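Local structure of SIRV1 hypothetical protein ORF119 (2X3G) at residues I33-K36 with F37-I41; H83-S86 with H87-I90. The protein probably acts as a Rep-type endonuclease of the HUH class that initiates replication of the linear viral genome. All coordinates share one frame; numbering follows the deposited sequence.

Interaction 1: residues I33-K36 with F37-I41; sequences IFRK and FRSYI
Phe-34 meets Arg-38, and Arg-35 meets Ser-39, in i to i+4 contacts along one alpha-helix. The helix, 30-44, packs on the antiparallel sheet of this alpha+beta fold. Four successive backbone bonds set the spacing. They run from the N-H groups of Phe-37, Arg-38, Ser-39 and Tyr-40 to the carbonyls of Ile-33, Phe-34, Arg-35 and Lys-36. The shortest joins Arg-38 N to Phe-34 O at 2.8 Å. The Arg-38 chain starts close to that carbonyl, with CG 3.5 Å from Phe-34 O. It then runs extended from CG to NE. This carries the guanidinium alongside Phe-34, whose CB lies 4.0 Å from Arg-38 NH1, near the guanidinium plane and at its edge. NH1 meets the Phe-34 ring obliquely.

The polar end of Arg-38 is held from outside the helix turn. Its NH2 bonds to Val-50 O and Ser-52 OG, and its NE to Ser-119 OG of the second subunit. The helix is thus tied to strand 49-55 and to the dimer partner. Phe-34 turns its ring to Tyr-65 in an edge-to-face stack.

On the face toward the sheet and helix 77-82, Phe-37 is buried. With CG anti to the backbone N (chi1 -177°), its ring stands out from the helix, and Phe-37 CE1 lies in the plane of the Tyr-40 ring, at its edge.

Arg-35 and Ser-39 are joined through a water. Ser-39 OG sits beside its own backbone N, 3.2 Å from Arg-35 O. The water accepts from Arg-35 NH1 at 2.9 Å, in the guanidinium plane, and lies 2.6 Å from Ser-39 OG.

Interaction 2: residues H83-S86 with H87-I90; sequences HMPS and HSDI
The backbone reverses in a type II beta turn from Pro-85 to Ser-88, with Ser-88 N bonded to Pro-85 O at 3.2 Å. The turn lies in the loop that leads from helix 77-82 into strand 89-94, an outer strand of the sheet within this chain. His-87, third in the turn, has the positive phi (65°) that type II geometry requires at that place.

Ser-88 grips the turn a second time. Its OG donates to Pro-85 O at 2.6 Å. Both donors approach from the same face of the carbonyl and stand above its plane. The hydroxyl can reach back because it lies beside its own backbone N, anti to the carbonyl carbon (chi1 -71°). One oxygen thus takes two bonds from one residue. The same hydroxyl lies against the proline ring, with Ser-88 OG 3.4 Å from Pro-85 CB.

At the exposed corner, Ser-86 and His-87 pack as neighbours. Ser-86 OG is placed obliquely to the imidazole, 2.7 Å from His-87 ND1. Ser-86 O accepts a bond from Tyr-25 OH, which ties the corner to the loop after strand 15-22.

On the sheet side of the turn the contact becomes apolar. Met-84 is modelled as selenomethionine and is buried. Its chain is kinked beyond CB rather than extended, and its end leads away from the turn toward helix 30-44. Ile-90 rests on Ile-19 and Ile-21 of strand 15-22. Across the contact, Ile-90 CD1 meets Met-84 CB at 3.9 Å.

In the fold
Interactions 1 and 2 are both local surface contacts, each with one buried residue among those that touch, and their centres lie about 13 Å apart. Interaction 1 is regular helix, so its backbone bonds repeat; Arg-35 and Ser-39 share a water, and Arg-38 reaches the second subunit. Interaction 2 is a turn, where one carbonyl takes two bonds and no other chain of the assembly touches it. The buried residues join them: Met-84 CE packs against Phe-37 CD1 and Ile-33 CG2, and both Phe-37 and Met-84 also reach Ile-67 of strand 64-71. His-83 stacks on Tyr-40. The turn loop is thereby fastened to helix 30-44 on the same side of the sheet.

Interaction 1: residues I33-K36 with F37-I41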
loop_
_atom_site.group_PDB
_atom_site.type_symbol
_atom_site.label_atom_id
_atom_site.label_comp_id
_atom_site.label_asym_id
_atom_site.label_seq_id
_atom_site.Cartn_x
_atom_site.Cartn_y
_atom_site.Cartn_z
ATOM N N ILE A 33 8.711 -17.124 3.544
ATOM C CA ILE A 33 7.375 -17.729 3.541
ATOM C C ILE A 33 6.780 -17.718 2.153
ATOM O O ILE A 33 6.389 -18.756 1.635
ATOM C CB ILE A 33 6.396 -16.977 4.497
ATOM C CG1 ILE A 33 6.822 -17.153 5.958
ATOM C CG2 ILE A 33 4.979 -17.477 4.331
ATOM C CD1 ILE A 33 6.492 -15.951 6.819
ATOM N N PHE A 34 6.683 -16.531 1.564
ATOM C CA PHE A 34 6.096 -16.384 0.235
ATOM C C PHE A 34 6.902 -17.155 -0.816
ATOM O O PHE A 34 6.327 -17.815 -1.675
ATOM C CB PHE A 34 6.009 -14.903 -0.165
ATOM C CG PHE A 34 4.843 -14.141 0.441
ATOM C CD1 PHE A 34 3.985 -14.713 1.381
ATOM C CD2 PHE A 34 4.638 -12.814 0.096
ATOM C CE1 PHE A 34 2.930 -13.980 1.920
ATOM C CE2 PHE A 34 3.576 -12.075 0.646
ATOM C CZ PHE A 34 2.730 -12.658 1.552
ATOM N N ARG A 35 8.223 -17.047 -0.764
ATOM C CA ARG A 35 9.080 -17.781 -1.696
ATOM C C ARG A 35 8.857 -19.289 -1.620
ATOM O O ARG A 35 8.630 -19.944 -2.637
ATOM C CB ARG A 35 10.550 -17.467 -1.443
ATOM C CG ARG A 35 11.488 -18.365 -2.230
ATOM C CD ARG A 35 12.920 -17.930 -2.102
ATOM N NE ARG A 35 13.458 -18.057 -0.743
ATOM C CZ ARG A 35 13.783 -19.209 -0.152
ATOM N NH1 ARG A 35 13.608 -20.378 -0.763
ATOM N NH2 ARG A 35 14.284 -19.193 1.070
ATOM N N LYS A 36 8.921 -19.838 -0.416
ATOM C CA LYS A 36 8.733 -21.273 -0.241
ATOM C C LYS A 36 7.320 -21.716 -0.596
ATOM O O LYS A 36 7.122 -22.814 -1.128
ATOM C CB LYS A 36 9.068 -21.703 1.186
ATOM C CG LYS A 36 10.559 -21.837 1.448
ATOM C CD LYS A 36 10.829 -22.619 2.711
ATOM C CE LYS A 36 12.183 -23.311 2.642
ATOM N NZ LYS A 36 12.736 -23.608 3.984
ATOM N N PHE A 37 6.334 -20.871 -0.300
ATOM C CA PHE A 37 4.972 -21.125 -0.747
ATOM C C PHE A 37 4.921 -21.137 -2.275
ATOM O O PHE A 37 4.300 -22.003 -2.872
ATOM C CB PHE A 37 3.994 -20.084 -0.182
ATOM C CG PHE A 37 2.569 -20.343 -0.552
ATOM C CD1 PHE A 37 1.796 -21.232 0.182
ATOM C CD2 PHE A 37 1.992 -19.707 -1.636
ATOM C CE1 PHE A 37 0.482 -21.483 -0.181
ATOM C CE2 PHE A 37 0.699 -19.977 -1.993
ATOM C CZ PHE A 37 -0.052 -20.850 -1.275
ATOM N N ARG A 38 5.555 -20.166 -2.914
ATOM C CA ARG A 38 5.521 -20.097 -4.373
ATOM C C ARG A 38 6.165 -21.325 -4.987
ATOM O O ARG A 38 5.691 -21.833 -6.022
ATOM C CB ARG A 38 6.231 -18.839 -4.889
ATOM C CG ARG A 38 5.308 -17.641 -5.018
ATOM C CD ARG A 38 5.996 -16.473 -5.735
ATOM N NE ARG A 38 4.979 -15.467 -6.079
ATOM C CZ ARG A 38 4.574 -14.505 -5.263
ATOM N NH1 ARG A 38 5.096 -14.382 -4.045
ATOM N NH2 ARG A 38 3.616 -13.675 -5.661
ATOM N N SER A 39 7.238 -21.783 -4.351
ATOM C CA SER A 39 7.976 -22.973 -4.796
ATOM C C SER A 39 7.142 -24.268 -4.665
ATOM O O SER A 39 7.140 -25.105 -5.562
ATOM C CB SER A 39 9.296 -23.078 -4.057
ATOM O OG SER A 39 10.184 -22.015 -4.434
ATOM N N TYR A 40 6.437 -24.405 -3.553
ATOM C CA TYR A 40 5.441 -25.458 -3.390
ATOM C C TYR A 40 4.376 -25.422 -4.507
ATOM O O TYR A 40 4.071 -26.432 -5.118
ATOM C CB TYR A 40 4.824 -25.380 -1.981
ATOM C CG TYR A 40 3.387 -25.782 -1.892
ATOM C CD1 TYR A 40 2.403 -24.830 -1.629
ATOM C CD2 TYR A 40 2.997 -27.104 -2.071
ATOM C CE1 TYR A 40 1.070 -25.177 -1.547
ATOM C CE2 TYR A 40 1.649 -27.460 -2.012
ATOM C CZ TYR A 40 0.691 -26.478 -1.758
ATOM O OH TYR A 40 -0.656 -26.786 -1.668
ATOM N N ILE A 41 3.815 -24.258 -4.788
ATOM C CA ILE A 41 2.804 -24.142 -5.845
ATOM C C ILE A 41 3.405 -24.432 -7.235
ATOM O O ILE A 41 2.797 -25.125 -8.073
ATOM C CB ILE A 41 2.133 -22.746 -5.819
ATOM C CG1 ILE A 41 1.321 -22.557 -4.515
ATOM C CG2 ILE A 41 1.261 -22.526 -7.061
ATOM C CD1 ILE A 41 0.099 -23.433 -4.379
HETATM O O HOH W 1 12.361 -21.428 -3.176
#

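Interaction 2: residues H83-S86 with H87-I90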
loop_
_atom_site.group_PDB
_atom_site.type_symbol
_atom_site.label_atom_id
_atom_site.label_comp_id
_atom_site.label_asym_id
_atom_site.label_seq_id
_atom_site.Cartn_x
_atom_site.Cartn_y
_atom_site.Cartn_z
ATOM N N HIS A 83 2.693 -24.903 4.477
ATOM C CA HIS A 83 3.588 -23.892 3.915
ATOM C C HIS A 83 3.255 -22.472 4.348
ATOM O O HIS A 83 3.667 -21.501 3.702
ATOM C CB HIS A 83 3.596 -24.006 2.392
ATOM C CG HIS A 83 4.207 -25.277 1.908
ATOM N ND1 HIS A 83 3.455 -26.360 1.509
ATOM C CD2 HIS A 83 5.500 -25.651 1.794
ATOM C CE1 HIS A 83 4.263 -27.340 1.148
ATOM N NE2 HIS A 83 5.509 -26.940 1.321
HETATM N N MSE A 84 2.523 -22.346 5.449
HETATM C CA MSE A 84 2.202 -21.045 6.016
HETATM C C MSE A 84 2.591 -21.061 7.482
HETATM O O MSE A 84 2.767 -22.141 8.065
HETATM C CB MSE A 84 0.712 -20.711 5.819
HETATM C CG MSE A 84 0.359 -20.174 4.442
HETATM SE SE MSE A 84 1.133 -18.393 4.102
HETATM C CE MSE A 84 1.893 -18.674 2.318
ATOM N N PRO A 85 2.765 -19.867 8.084
ATOM C CA PRO A 85 3.204 -19.786 9.476
ATOM C C PRO A 85 2.337 -20.608 10.411
ATOM O O PRO A 85 1.127 -20.709 10.210
ATOM C CB PRO A 85 3.082 -18.290 9.802
ATOM C CG PRO A 85 3.252 -17.615 8.496
ATOM C CD PRO A 85 2.581 -18.526 7.495
ATOM N N SER A 86 2.980 -21.203 11.409
ATOM C CA SER A 86 2.301 -22.022 12.387
ATOM C C SER A 86 1.182 -21.231 13.087
ATOM O O SER A 86 1.352 -20.058 13.419
ATOM C CB SER A 86 3.316 -22.552 13.394
ATOM O OG SER A 86 2.709 -23.456 14.292
ATOM N N HIS A 87 0.032 -21.875 13.258
ATOM C CA HIS A 87 -1.106 -21.297 13.949
ATOM C C HIS A 87 -1.693 -20.077 13.232
ATOM O O HIS A 87 -2.308 -19.223 13.868
ATOM C CB HIS A 87 -0.741 -20.954 15.402
ATOM C CG HIS A 87 -0.202 -22.116 16.181
ATOM N ND1 HIS A 87 1.137 -22.447 16.196
ATOM C CD2 HIS A 87 -0.822 -23.021 16.976
ATOM C CE1 HIS A 87 1.318 -23.507 16.966
ATOM N NE2 HIS A 87 0.145 -23.875 17.451
ATOM N N SER A 88 -1.496 -19.998 11.917
ATOM C CA SER A 88 -2.142 -18.984 11.099
ATOM C C SER A 88 -3.624 -19.265 11.079
ATOM O O SER A 88 -4.024 -20.423 11.172
ATOM C CB SER A 88 -1.626 -19.041 9.667
ATOM O OG SER A 88 -0.296 -18.568 9.582
ATOM N N ASP A 89 -4.429 -18.207 11.013
ATOM C CA ASP A 89 -5.826 -18.310 10.603
ATOM C C ASP A 89 -5.915 -18.190 9.093
ATOM O O ASP A 89 -5.590 -17.130 8.522
ATOM C CB ASP A 89 -6.648 -17.219 11.267
ATOM C CG ASP A 89 -6.819 -17.440 12.749
ATOM O OD1 ASP A 89 -6.781 -18.612 13.216
ATOM O OD2 ASP A 89 -7.020 -16.432 13.444
ATOM N N ILE A 90 -6.373 -19.257 8.439
ATOM C CA ILE A 90 -6.344 -19.352 6.994
ATOM C C ILE A 90 -7.752 -19.590 6.467
ATOM O O ILE A 90 -8.476 -20.429 6.991
ATOM C CB ILE A 90 -5.425 -20.522 6.524
ATOM C CG1 ILE A 90 -3.977 -20.260 6.965
ATOM C CG2 ILE A 90 -5.541 -20.721 5.032
ATOM C CD1 ILE A 90 -2.990 -21.426 6.776
#